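Local coordinates for 3-dehydroquinate dehydratase (Clostridium difficile, PDB 4H3D), which catalyses the cis-dehydration of 3-dehydroquinate to 3-dehydroshikimate through an imine intermediate, the third step of the chorismate pathway, at residues Q9-I13 with H77-L81; R98-T102 with V127-V131; T152-I158 with D184-L188; Q166-L172 with Y199-I205. One frame throughout, in Å; residues are numbered along the deposited sequence. Where two conformers were deposited one is given.

Contact 1: Q9-I13 with H77-L81; sequences QVKNI and HDIPL
The puckered ring of P80 receives V10, K11 and I13. V10 CG2 meets P80 CB at 3.7 Å. I13 CG1 reaches P80 CG, also at 3.7 Å, and K11 CB approaches the same CG. V10 and I13 each lie across the proline at about a right angle. The I13 branch is placed by its first torsion: CG1 stands opposite the carbonyl carbon (chi1 -71°), and I13 CG1 reaches P80 CD at 4.1 Å as well. A flat group, the carboxylate of D78, has K11 CE 4.1 Å from its OD1. Its OD2 lies at the edge of the H77 ring, in plane, and accepts a weak hydrogen bond from H77 ND1.

V10 to I13 form a type II' turn, closed by V10 N to I13 O (3.0 Å) and I13 N to V10 O (2.8 Å). It joins strands 8-10 and 13-15 into a hairpin. Segment 77-81 leads from helix 62-76 into barrel strand 81-84, so the hairpin tip packs where that strand begins.

K11 NZ forms its salt bridge with D115, while D78 OD1 is 5.1 Å from K11 NZ and makes no contact with it. The charge of D78 may still favour the lysine weakly. With no hydrogen bond between the segments, the hairpin is held to this loop mainly by hydrocarbon packing on a proline.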
loop_
_atom_site.group_PDB
_atom_site.type_symbol
_atom_site.label_atom_id
_atom_site.label_comp_id
_atom_site.label_asym_id
_atom_site.label_seq_id
_atom_site.Cartn_x
_atom_site.Cartn_y
_atom_site.Cartn_z
ATOM N N GLN B 9 0.846 21.083 15.573
ATOM C CA GLN B 9 2.282 21.164 15.825
ATOM C C GLN B 9 2.598 20.564 17.190
ATOM O O GLN B 9 1.967 20.912 18.189
ATOM C CB GLN B 9 2.743 22.621 15.789
ATOM C CG GLN B 9 4.275 22.834 15.849
ATOM C CD GLN B 9 5.003 22.492 14.541
ATOM O OE1 GLN B 9 6.221 22.275 14.536
ATOM N NE2 GLN B 9 4.261 22.451 13.431
ATOM N N VAL B 10 3.546 19.634 17.217
ATOM C CA VAL B 10 4.031 19.031 18.461
ATOM C C VAL B 10 5.555 19.119 18.369
ATOM O O VAL B 10 6.150 18.687 17.371
ATOM C CB VAL B 10 3.516 17.576 18.678
ATOM C CG1 VAL B 10 2.028 17.586 18.966
ATOM C CG2 VAL B 10 3.834 16.675 17.483
ATOM N N LYS B 11 6.187 19.719 19.380
ATOM C CA LYS B 11 7.622 19.993 19.298
ATOM C C LYS B 11 7.826 20.648 17.922
ATOM O O LYS B 11 7.054 21.546 17.570
ATOM C CB LYS B 11 8.470 18.732 19.565
ATOM C CG LYS B 11 9.192 18.719 20.894
ATOM C CD LYS B 11 8.310 18.870 22.073
ATOM C CE LYS B 11 9.135 18.938 23.349
ATOM N NZ LYS B 11 8.292 19.220 24.545
ATOM N N ASN B 12 8.798 20.173 17.155
ATOM C CA ASN B 12 9.107 20.733 15.859
ATOM C C ASN B 12 8.569 19.871 14.697
ATOM O O ASN B 12 9.108 19.908 13.595
ATOM C CB ASN B 12 10.627 20.887 15.759
ATOM C CG ASN B 12 11.231 21.541 17.008
ATOM O OD1 ASN B 12 10.808 22.622 17.433
ATOM N ND2 ASN B 12 12.222 20.879 17.602
ATOM N N ILE B 13 7.501 19.109 14.959
ATOM C CA ILE B 13 6.875 18.218 13.951
ATOM C C ILE B 13 5.480 18.794 13.627
ATOM O O ILE B 13 4.746 19.164 14.535
ATOM C CB ILE B 13 6.710 16.757 14.489
ATOM C CG1 ILE B 13 8.066 16.053 14.595
ATOM C CG2 ILE B 13 5.820 15.942 13.591
ATOM C CD1 ILE B 13 8.844 15.947 13.260
ATOM N N HIS B 77 15.044 13.667 24.275
ATOM C CA HIS B 77 15.240 15.095 24.044
ATOM C C HIS B 77 13.979 15.789 23.532
ATOM O O HIS B 77 12.994 15.864 24.246
ATOM C CB HIS B 77 16.431 15.329 23.095
ATOM C CG HIS B 77 17.102 16.661 23.284
ATOM N ND1 HIS B 77 16.655 17.822 22.684
ATOM C CD2 HIS B 77 18.197 17.010 24.007
ATOM C CE1 HIS B 77 17.440 18.826 23.036
ATOM N NE2 HIS B 77 18.385 18.361 23.835
ATOM N N ASP B 78 14.006 16.283 22.300
ATOM C CA ASP B 78 12.878 17.025 21.772
ATOM C C ASP B 78 11.986 16.223 20.838
ATOM O O ASP B 78 11.200 16.806 20.121
ATOM C CB ASP B 78 13.359 18.308 21.084
ATOM C CG ASP B 78 13.875 19.346 22.079
ATOM O OD1 ASP B 78 13.198 19.579 23.121
ATOM O OD2 ASP B 78 14.949 19.940 21.810
ATOM N N ILE B 79 12.093 14.895 20.854
ATOM C CA ILE B 79 11.191 14.063 20.043
ATOM C C ILE B 79 9.779 14.163 20.660
ATOM O O ILE B 79 9.630 14.027 21.873
ATOM C CB ILE B 79 11.654 12.588 20.013
ATOM C CG1 ILE B 79 12.963 12.460 19.242
ATOM C CG2 ILE B 79 10.610 11.709 19.339
ATOM C CD1 ILE B 79 13.536 11.040 19.221
ATOM N N PRO B 80 8.748 14.437 19.842
ATOM C CA PRO B 80 7.409 14.492 20.436
ATOM C C PRO B 80 7.041 13.186 21.152
ATOM O O PRO B 80 7.305 12.103 20.634
ATOM C CB PRO B 80 6.497 14.716 19.234
ATOM C CG PRO B 80 7.368 15.449 18.218
ATOM C CD PRO B 80 8.796 15.021 18.489
ATOM N N LEU B 81 6.450 13.300 22.338
ATOM C CA LEU B 81 6.068 12.138 23.125
ATOM C C LEU B 81 4.563 12.091 23.319
ATOM O O LEU B 81 3.950 13.063 23.816
ATOM C CB LEU B 81 6.758 12.176 24.496
ATOM C CG LEU B 81 6.466 11.036 25.466
ATOM C CD1 LEU B 81 6.931 9.714 24.904
ATOM C CD2 LEU B 81 7.162 11.312 26.821
#

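Contact 2: R98-T102 with V127-V131; sequences RDYYT and VIDEV
T102 and V127 face each other across two helices, and each also takes part in a helical backbone bond. The shorter runs from V131 N to V127 O (2.9 Å); the other, from T102 N to R98 O, is 3.1 Å. No hydrogen bond passes between the segments.

V127 makes the largest share of the contact. Both its methyls, CG1 and CG2, meet T102 OG1, each at 3.8 Å. V127 CG1 also approaches the edge of the Y101 ring, near its plane, at 4.1 Å from Y101 CD2. The ring lies there because Y101 CG is trans to its backbone N (chi1 178°). Less certainly, in one of two modelled conformers, R98 brings NH1 near V127 CG2 and donates to M123 O.

T102 CG2 points toward E130 and V131. It meets E130 OE1 at 3.7 Å and V131 CG2 at 4.0 Å. E130 reaches it with an extended chain, and its OE2 continues to a salt bridge with K106.

The short helix axes come within 10.8 Å and are nearly parallel, crossing at -23°. This is the packing of successive outer helices of the TIM barrel, 98-110 and 125-137, joined through strand 116-120. Y101 OH bonds to E120 N of that strand. The methyls of V127 and T102 meet both carbon and polar atoms, and the charged ends of R98 and E130 find partners outside, so the contact is van der Waals packing.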
loop_
_atom_site.group_PDB
_atom_site.type_symbol
_atom_site.label_atom_id
_atom_site.label_comp_id
_atom_site.label_asym_id
_atom_site.label_seq_id
_atom_site.Cartn_x
_atom_site.Cartn_y
_atom_site.Cartn_z
ATOM N N ARG B 98 -11.943 4.402 36.645
ATOM C CA ARG B 98 -12.306 5.546 35.839
ATOM C C ARG B 98 -11.684 6.812 36.441
ATOM O O ARG B 98 -11.131 7.656 35.729
ATOM C CB ARG B 98 -13.834 5.616 35.843
ATOM C CG ARG B 98 -14.475 6.816 35.243
ATOM C CD ARG B 98 -15.932 6.458 34.986
ATOM N NE ARG B 98 -15.964 5.294 34.109
ATOM C CZ ARG B 98 -15.986 5.376 32.784
ATOM N NH1 ARG B 98 -16.029 6.562 32.214
ATOM N NH2 ARG B 98 -15.980 4.274 32.039
ATOM N N ASP B 99 -11.764 6.919 37.761
ATOM C CA ASP B 99 -11.191 8.049 38.476
ATOM C C ASP B 99 -9.674 8.085 38.316
ATOM O O ASP B 99 -9.107 9.160 38.128
ATOM C CB ASP B 99 -11.571 8.014 39.961
ATOM C CG ASP B 99 -13.019 8.427 40.205
ATOM O OD1 ASP B 99 -13.628 9.082 39.329
ATOM O OD2 ASP B 99 -13.541 8.104 41.275
ATOM N N TYR B 100 -9.013 6.926 38.379
ATOM C CA TYR B 100 -7.560 6.921 38.227
ATOM C C TYR B 100 -7.164 7.229 36.782
ATOM O O TYR B 100 -6.156 7.862 36.549
ATOM C CB TYR B 100 -6.900 5.618 38.698
ATOM C CG TYR B 100 -5.382 5.739 38.673
ATOM C CD1 TYR B 100 -4.729 6.638 39.519
ATOM C CD2 TYR B 100 -4.610 4.988 37.795
ATOM C CE1 TYR B 100 -3.349 6.784 39.488
ATOM C CE2 TYR B 100 -3.229 5.122 37.762
ATOM C CZ TYR B 100 -2.606 6.025 38.619
ATOM O OH TYR B 100 -1.237 6.160 38.596
ATOM N N TYR B 101 -7.968 6.789 35.819
ATOM C CA TYR B 101 -7.675 7.063 34.413
ATOM C C TYR B 101 -7.621 8.569 34.199
ATOM O O TYR B 101 -6.720 9.077 33.543
ATOM C CB TYR B 101 -8.742 6.431 33.521
ATOM C CG TYR B 101 -8.593 6.675 32.046
ATOM C CD1 TYR B 101 -7.832 5.833 31.251
ATOM C CD2 TYR B 101 -9.261 7.728 31.429
ATOM C CE1 TYR B 101 -7.717 6.056 29.870
ATOM C CE2 TYR B 101 -9.157 7.953 30.073
ATOM C CZ TYR B 101 -8.380 7.114 29.295
ATOM O OH TYR B 101 -8.291 7.344 27.941
ATOM N N THR B 102 -8.606 9.262 34.763
ATOM C CA THR B 102 -8.707 10.713 34.679
ATOM C C THR B 102 -7.528 11.384 35.386
ATOM O O THR B 102 -6.857 12.230 34.803
ATOM C CB THR B 102 -10.035 11.191 35.289
ATOM O OG1 THR B 102 -11.121 10.551 34.595
ATOM C CG2 THR B 102 -10.181 12.709 35.189
ATOM N N VAL B 127 -15.617 12.333 31.382
ATOM C CA VAL B 127 -14.183 12.092 31.487
ATOM C C VAL B 127 -13.434 12.878 30.413
ATOM O O VAL B 127 -12.480 13.611 30.713
ATOM C CB VAL B 127 -13.849 10.594 31.333
ATOM C CG1 VAL B 127 -12.367 10.391 31.047
ATOM C CG2 VAL B 127 -14.302 9.840 32.567
ATOM N N ILE B 128 -13.891 12.743 29.176
ATOM C CA ILE B 128 -13.277 13.423 28.029
ATOM C C ILE B 128 -13.243 14.935 28.197
ATOM O O ILE B 128 -12.205 15.550 27.991
ATOM C CB ILE B 128 -13.987 13.083 26.731
ATOM C CG1 ILE B 128 -13.790 11.597 26.389
ATOM C CG2 ILE B 128 -13.435 13.926 25.601
ATOM C CD1 ILE B 128 -14.718 11.102 25.312
ATOM N N ASP B 129 -14.369 15.531 28.570
ATOM C CA ASP B 129 -14.410 16.990 28.777
ATOM C C ASP B 129 -13.376 17.428 29.796
ATOM O O ASP B 129 -12.643 18.409 29.573
ATOM C CB ASP B 129 -15.805 17.473 29.207
ATOM C CG ASP B 129 -16.785 17.583 28.030
ATOM O OD1 ASP B 129 -16.371 17.393 26.868
ATOM O OD2 ASP B 129 -17.978 17.867 28.280
ATOM N N GLU B 130 -13.282 16.695 30.890
ATOM C CA GLU B 130 -12.331 17.054 31.935
ATOM C C GLU B 130 -10.880 16.928 31.469
ATOM O O GLU B 130 -10.081 17.860 31.646
ATOM C CB GLU B 130 -12.554 16.233 33.214
ATOM C CG GLU B 130 -11.663 16.703 34.369
ATOM C CD GLU B 130 -11.911 15.983 35.688
ATOM O OE1 GLU B 130 -12.850 15.167 35.788
ATOM O OE2 GLU B 130 -11.155 16.258 36.643
ATOM N N VAL B 131 -10.544 15.794 30.859
ATOM C CA VAL B 131 -9.175 15.553 30.427
ATOM C C VAL B 131 -8.778 16.431 29.234
ATOM O O VAL B 131 -7.660 16.943 29.191
ATOM C CB VAL B 131 -8.927 14.075 30.100
ATOM C CG1 VAL B 131 -7.482 13.864 29.705
ATOM C CG2 VAL B 131 -9.290 13.208 31.316
#

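Contact 3: T152-I158 with D184-L188; sequences TPKKEEI and DVLVL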
loop_
_atom_site.group_PDB
_atom_site.type_symbol
_atom_site.label_atom_id
_atom_site.label_comp_id
_atom_site.label_asym_id
_atom_site.label_seq_id
_atom_site.Cartn_x
_atom_site.Cartn_y
_atom_site.Cartn_z
ATOM N N THR B 152 -15.561 -3.938 11.018
ATOM C CA THR B 152 -15.362 -2.628 10.430
ATOM C C THR B 152 -16.748 -1.985 10.301
ATOM O O THR B 152 -17.566 -2.419 9.493
ATOM C CB THR B 152 -14.684 -2.710 9.058
ATOM O OG1 THR B 152 -13.383 -3.302 9.207
ATOM C CG2 THR B 152 -14.545 -1.289 8.438
ATOM N N PRO B 153 -17.030 -0.970 11.123
ATOM C CA PRO B 153 -18.332 -0.335 11.012
ATOM C C PRO B 153 -18.502 0.272 9.606
ATOM O O PRO B 153 -17.502 0.511 8.900
ATOM C CB PRO B 153 -18.296 0.744 12.091
ATOM C CG PRO B 153 -17.234 0.299 13.047
ATOM C CD PRO B 153 -16.214 -0.377 12.199
ATOM N N LYS B 154 -19.747 0.517 9.212
ATOM C CA LYS B 154 -20.034 1.095 7.907
ATOM C C LYS B 154 -19.368 2.464 7.771
ATOM O O LYS B 154 -19.072 3.126 8.771
ATOM C CB LYS B 154 -21.546 1.210 7.692
ATOM C CG LYS B 154 -22.287 -0.118 7.889
ATOM C CD LYS B 154 -21.559 -1.189 7.145
ATOM C CE LYS B 154 -22.165 -2.557 7.312
ATOM N NZ LYS B 154 -21.257 -3.540 6.670
ATOM N N LYS B 155 -19.127 2.876 6.533
ATOM C CA LYS B 155 -18.491 4.179 6.257
ATOM C C LYS B 155 -19.104 5.323 7.087
ATOM O O LYS B 155 -18.395 6.058 7.759
ATOM C CB LYS B 155 -18.619 4.479 4.755
ATOM C CG LYS B 155 -18.092 5.840 4.316
ATOM C CD LYS B 155 -18.159 5.996 2.791
ATOM C CE LYS B 155 -19.583 6.002 2.222
ATOM N NZ LYS B 155 -20.367 7.223 2.592
ATOM N N GLU B 156 -20.428 5.444 7.048
ATOM C CA GLU B 156 -21.112 6.520 7.748
ATOM C C GLU B 156 -20.929 6.443 9.265
ATOM O O GLU B 156 -20.895 7.483 9.919
ATOM C CB GLU B 156 -22.598 6.661 7.328
ATOM C CG GLU B 156 -23.308 5.381 7.035
ATOM C CD GLU B 156 -22.940 4.807 5.652
ATOM O OE1 GLU B 156 -23.160 5.495 4.615
ATOM O OE2 GLU B 156 -22.450 3.667 5.609
ATOM N N GLU B 157 -20.801 5.225 9.813
ATOM C CA GLU B 157 -20.541 5.057 11.249
ATOM C C GLU B 157 -19.142 5.561 11.574
ATOM O O GLU B 157 -18.942 6.264 12.551
ATOM C CB GLU B 157 -20.637 3.591 11.672
ATOM C CG GLU B 157 -21.996 2.967 11.487
ATOM C CD GLU B 157 -21.992 1.516 11.910
ATOM O OE1 GLU B 157 -21.883 1.257 13.134
ATOM O OE2 GLU B 157 -22.110 0.641 11.016
ATOM N N ILE B 158 -18.169 5.182 10.756
ATOM C CA ILE B 158 -16.777 5.629 10.963
ATOM C C ILE B 158 -16.730 7.176 10.905
ATOM O O ILE B 158 -16.191 7.834 11.816
ATOM C CB ILE B 158 -15.835 4.998 9.934
ATOM C CG1 ILE B 158 -15.768 3.477 10.147
ATOM C CG2 ILE B 158 -14.413 5.586 10.053
ATOM C CD1 ILE B 158 -15.062 2.743 9.034
ATOM N N ASP B 184 -13.695 -4.689 3.550
ATOM C CA ASP B 184 -13.695 -3.892 4.820
ATOM C C ASP B 184 -12.491 -2.954 4.914
ATOM O O ASP B 184 -12.596 -1.835 5.454
ATOM C CB ASP B 184 -13.704 -4.797 6.056
ATOM C CG ASP B 184 -15.070 -5.351 6.382
ATOM O OD1 ASP B 184 -16.079 -4.852 5.829
ATOM O OD2 ASP B 184 -15.137 -6.282 7.230
ATOM N N VAL B 185 -11.351 -3.416 4.417
ATOM C CA VAL B 185 -10.135 -2.575 4.373
ATOM C C VAL B 185 -10.422 -1.365 3.487
ATOM O O VAL B 185 -10.104 -0.221 3.849
ATOM C CB VAL B 185 -8.942 -3.322 3.820
ATOM C CG1 VAL B 185 -7.718 -2.396 3.773
ATOM C CG2 VAL B 185 -8.633 -4.572 4.643
ATOM N N LEU B 186 -11.045 -1.615 2.331
ATOM C CA LEU B 186 -11.380 -0.537 1.410
ATOM C C LEU B 186 -12.406 0.434 2.024
ATOM O O LEU B 186 -12.332 1.645 1.805
ATOM C CB LEU B 186 -11.862 -1.103 0.055
ATOM C CG LEU B 186 -10.851 -2.005 -0.694
ATOM C CD1 LEU B 186 -11.416 -2.493 -2.013
ATOM C CD2 LEU B 186 -9.529 -1.272 -0.936
ATOM N N VAL B 187 -13.352 -0.083 2.802
ATOM C CA VAL B 187 -14.345 0.790 3.487
ATOM C C VAL B 187 -13.655 1.766 4.452
ATOM O O VAL B 187 -13.963 2.987 4.477
ATOM C CB VAL B 187 -15.396 -0.055 4.235
ATOM C CG1 VAL B 187 -16.250 0.828 5.182
ATOM C CG2 VAL B 187 -16.274 -0.849 3.220
ATOM N N LEU B 188 -12.712 1.249 5.230
ATOM C CA LEU B 188 -11.923 2.081 6.143
ATOM C C LEU B 188 -11.218 3.188 5.355
ATOM O O LEU B 188 -11.267 4.381 5.741
ATOM C CB LEU B 188 -10.906 1.219 6.933
ATOM C CG LEU B 188 -10.007 1.914 7.971
ATOM C CD1 LEU B 188 -8.791 2.621 7.334
ATOM C CD2 LEU B 188 -10.819 2.892 8.872
HETATM O O HOH W 1 -11.160 -2.351 7.948
HETATM O O HOH W 2 -16.669 -6.023 9.406
HETATM O O HOH W 3 -17.573 -2.586 6.768
#
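Direct packing brings T152 against D184, the two side chains sliding past each other in opposite directions. T152 OG1 is 3.5 Å from D184 CB.

Water bridges supply the polar link, since no hydrogen bond runs straight across. One water accepts from T152 N and donates to D184 OD2 (2.7 Å). A second donates to both T152 O (2.7 Å) and D184 OD1 (2.9 Å). A third sits 2.7 Å from T152 OG1 and makes a weak bond to D184 O. D184 OD2 also accepts from Q180 N. The carboxylate is thus held by backbone and by ordered water.

V187 CG1 packs against backbone, K155 N and P153 O. Trans to its own backbone N (chi1 168°), it points into the turn where the chain enters helix 155-167, 3.8 Å from K155 N. P153 O is buried and without a polar partner. The apolar pairs lie deeper, where I158 CD1 meets L188 CD2 at 4.2 Å and also V187 CG1.

Capping and charge come last. K154 is the N-cap residue, and its N donates to E157 OE2 (3.0 Å, 158°) from above the carboxylate plane; this is one half of a capping box. K155 NZ pairs with E194 farther along the partner helix.

V185 and L186 touch the second subunit. The contact joins the starts of two neighbouring outer helices, 155-167 and 182-199, on the side of the TIM barrel where the parallel strands end, the side that carries the active site.

Contact 4: Q166-L172 with Y199-I205; sequences QELGADL and YADRPII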
loop_
_atom_site.group_PDB
_atom_site.type_symbol
_atom_site.label_atom_id
_atom_site.label_comp_id
_atom_site.label_asym_id
_atom_site.label_seq_id
_atom_site.Cartn_x
_atom_site.Cartn_y
_atom_site.Cartn_z
ATOM N N GLN B 166 -14.138 15.278 16.720
ATOM C CA GLN B 166 -13.898 16.711 16.464
ATOM C C GLN B 166 -14.749 17.568 17.393
ATOM O O GLN B 166 -14.257 18.550 17.979
ATOM C CB GLN B 166 -14.204 17.088 15.015
ATOM C CG GLN B 166 -13.204 16.580 14.023
ATOM C CD GLN B 166 -13.401 17.194 12.636
ATOM O OE1 GLN B 166 -12.447 17.366 11.889
ATOM N NE2 GLN B 166 -14.646 17.538 12.303
ATOM N N GLU B 167 -16.025 17.205 17.536
ATOM C CA GLU B 167 -16.941 17.961 18.392
ATOM C C GLU B 167 -16.474 17.978 19.847
ATOM O O GLU B 167 -16.690 18.960 20.557
ATOM C CB GLU B 167 -18.375 17.406 18.297
ATOM C CG GLU B 167 -19.022 17.584 16.926
ATOM C CD GLU B 167 -20.340 16.809 16.780
ATOM O OE1 GLU B 167 -20.813 16.207 17.786
ATOM O OE2 GLU B 167 -20.893 16.791 15.652
ATOM N N LEU B 168 -15.829 16.900 20.279
ATOM C CA LEU B 168 -15.314 16.796 21.641
ATOM C C LEU B 168 -13.963 17.516 21.828
ATOM O O LEU B 168 -13.406 17.534 22.911
ATOM C CB LEU B 168 -15.217 15.334 22.061
ATOM C CG LEU B 168 -16.560 14.670 22.367
ATOM C CD1 LEU B 168 -16.416 13.139 22.468
ATOM C CD2 LEU B 168 -17.196 15.249 23.641
ATOM N N GLY B 169 -13.458 18.123 20.772
ATOM C CA GLY B 169 -12.212 18.876 20.861
ATOM C C GLY B 169 -10.939 18.094 20.611
ATOM O O GLY B 169 -9.854 18.573 20.945
ATOM N N ALA B 170 -11.029 16.894 20.034
ATOM C CA ALA B 170 -9.789 16.169 19.713
ATOM C C ALA B 170 -8.981 16.995 18.721
ATOM O O ALA B 170 -9.533 17.537 17.777
ATOM C CB ALA B 170 -10.088 14.812 19.096
ATOM N N ASP B 171 -7.682 17.108 18.944
ATOM C CA ASP B 171 -6.826 17.721 17.961
ATOM C C ASP B 171 -6.637 16.710 16.824
ATOM O O ASP B 171 -6.474 17.099 15.666
ATOM C CB ASP B 171 -5.475 18.074 18.584
ATOM C CG ASP B 171 -5.599 19.120 19.674
ATOM O OD1 ASP B 171 -5.718 20.311 19.338
ATOM O OD2 ASP B 171 -5.556 18.748 20.867
ATOM N N LEU B 172 -6.688 15.410 17.176
ATOM C CA LEU B 172 -6.445 14.314 16.240
ATOM C C LEU B 172 -7.358 13.114 16.499
ATOM O O LEU B 172 -7.039 12.244 17.325
ATOM C CB LEU B 172 -4.976 13.841 16.351
ATOM C CG LEU B 172 -3.868 14.832 15.985
ATOM C CD1 LEU B 172 -2.491 14.287 16.421
ATOM C CD2 LEU B 172 -3.885 15.170 14.489
ATOM N N TYR B 199 -15.593 16.388 5.678
ATOM C CA TYR B 199 -15.948 16.757 7.064
ATOM C C TYR B 199 -14.850 17.228 8.000
ATOM O O TYR B 199 -15.126 17.962 8.932
ATOM C CB TYR B 199 -16.657 15.580 7.738
ATOM C CG TYR B 199 -17.894 15.148 7.023
ATOM C CD1 TYR B 199 -19.042 15.925 7.067
ATOM C CD2 TYR B 199 -17.927 13.969 6.295
ATOM C CE1 TYR B 199 -20.185 15.541 6.411
ATOM C CE2 TYR B 199 -19.074 13.574 5.631
ATOM C CZ TYR B 199 -20.202 14.369 5.697
ATOM O OH TYR B 199 -21.352 14.003 5.042
ATOM N N ALA B 200 -13.615 16.810 7.766
ATOM C CA ALA B 200 -12.527 17.136 8.666
ATOM C C ALA B 200 -12.029 18.576 8.570
ATOM O O ALA B 200 -11.848 19.122 7.473
ATOM C CB ALA B 200 -11.370 16.179 8.439
ATOM N N ASP B 201 -11.820 19.202 9.725
ATOM C CA ASP B 201 -11.187 20.517 9.739
ATOM C C ASP B 201 -9.877 20.429 10.515
ATOM O O ASP B 201 -9.343 21.431 10.947
ATOM C CB ASP B 201 -12.116 21.624 10.248
ATOM C CG ASP B 201 -12.541 21.447 11.692
ATOM O OD1 ASP B 201 -12.069 20.518 12.397
ATOM O OD2 ASP B 201 -13.377 22.268 12.121
ATOM N N ARG B 202 -9.380 19.196 10.671
ATOM C CA ARG B 202 -8.110 18.915 11.356
ATOM C C ARG B 202 -7.598 17.545 10.870
ATOM O O ARG B 202 -8.333 16.809 10.196
ATOM C CB ARG B 202 -8.320 18.900 12.864
ATOM C CG ARG B 202 -9.161 17.738 13.352
ATOM C CD ARG B 202 -9.814 18.086 14.679
ATOM N NE ARG B 202 -10.864 19.102 14.521
ATOM C CZ ARG B 202 -11.472 19.731 15.528
ATOM N NH1 ARG B 202 -12.417 20.628 15.281
ATOM N NH2 ARG B 202 -11.133 19.476 16.781
ATOM N N PRO B 203 -6.348 17.199 11.211
ATOM C CA PRO B 203 -5.851 15.913 10.732
ATOM C C PRO B 203 -6.501 14.768 11.487
ATOM O O PRO B 203 -6.910 14.937 12.645
ATOM C CB PRO B 203 -4.341 15.977 11.014
ATOM C CG PRO B 203 -4.070 17.427 11.436
ATOM C CD PRO B 203 -5.350 17.895 12.031
ATOM N N ILE B 204 -6.614 13.628 10.810
ATOM C CA ILE B 204 -7.199 12.432 11.365
ATOM C C ILE B 204 -6.230 11.279 11.219
ATOM O O ILE B 204 -5.299 11.323 10.387
ATOM C CB ILE B 204 -8.545 12.068 10.696
ATOM C CG1 ILE B 204 -8.338 11.683 9.224
ATOM C CG2 ILE B 204 -9.547 13.266 10.821
ATOM C CD1 ILE B 204 -9.593 11.264 8.505
ATOM N N ILE B 205 -6.445 10.263 12.052
ATOM C CA ILE B 205 -5.634 9.063 12.108
ATOM C C ILE B 205 -6.557 7.862 11.972
ATOM O O ILE B 205 -7.493 7.705 12.759
ATOM C CB ILE B 205 -4.937 8.937 13.489
ATOM C CG1 ILE B 205 -4.106 10.180 13.800
ATOM C CG2 ILE B 205 -4.093 7.650 13.562
ATOM C CD1 ILE B 205 -3.735 10.300 15.330
HETATM O O HOH W 4 -12.440 21.479 18.344
#
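R202 and Q166 carry the polar load. R202 NH2 donates to A170 O (2.7 Å, 160°), which lies at the guanidinium edge. The same nitrogen gives a bond of 2.9 Å to water 4, which in turn donates weakly to Q166 O. On the remaining side, R202 grips its neighbour D201 side-on: NE at 2.8 Å and NH1 at 2.9 Å both go to D201 OD1. Every nitrogen of the guanidinium therefore has an acceptor. One face of the group is covered by Q166 CB, which sits over its centre. R202 CG sits between its backbone N and carbonyl carbon (chi1 68°), and the chain then bends at chi3 to turn NH2 toward A170.

The Q166 amide uses both ends. Its OE1 accepts from D201 N (2.9 Å, 159°), and its NE2 gives a weak bond to Y199 O (3.4 Å). Q166 OE1 also comes within 3.2 Å of D201 OD1, but both are acceptors and no bond forms. D171 points away from 199-205 and is satisfied by V142 N, H136 and R6. P203 O is buried with no polar partner.

Below the polar layer, L172 CD2 packs on P203 CB at 3.6 Å, and L172 CB meets I205 CD1. I205 also touches K174, the Schiff-base lysine.

G169 ends helix 155-167 in a Schellman motif, with positive phi. The whole contact joins two successive helix-to-strand connections, one entering strand 172-177 and the other strand 205-208. Such turns lie at the N-terminal end of the strands in a TIM barrel, the end away from the catalytic mouth.

In the fold
From the N terminus, contact 1 closes first, bringing the opening hairpin back against the entry to strand 81-84. Contact 2 follows in series and pairs helices 98-110 and 125-137. Contacts 3 and 4 then cross, their segments alternating along the chain: contact 3 joins the start of helix 155-167 to helix 182-199, and contact 4 joins the end of helix 155-167 and the loop after it to the loop after helix 182-199. Contacts 1 and 3 lie on opposite sides of the chain's centre, about 31 Å apart between centres. Contacts 2 and 4 touch, I128 CD1 packing on L168 CD1 at 3.9 Å. Together they tie hairpin, outer helices and strand entries around the barrel.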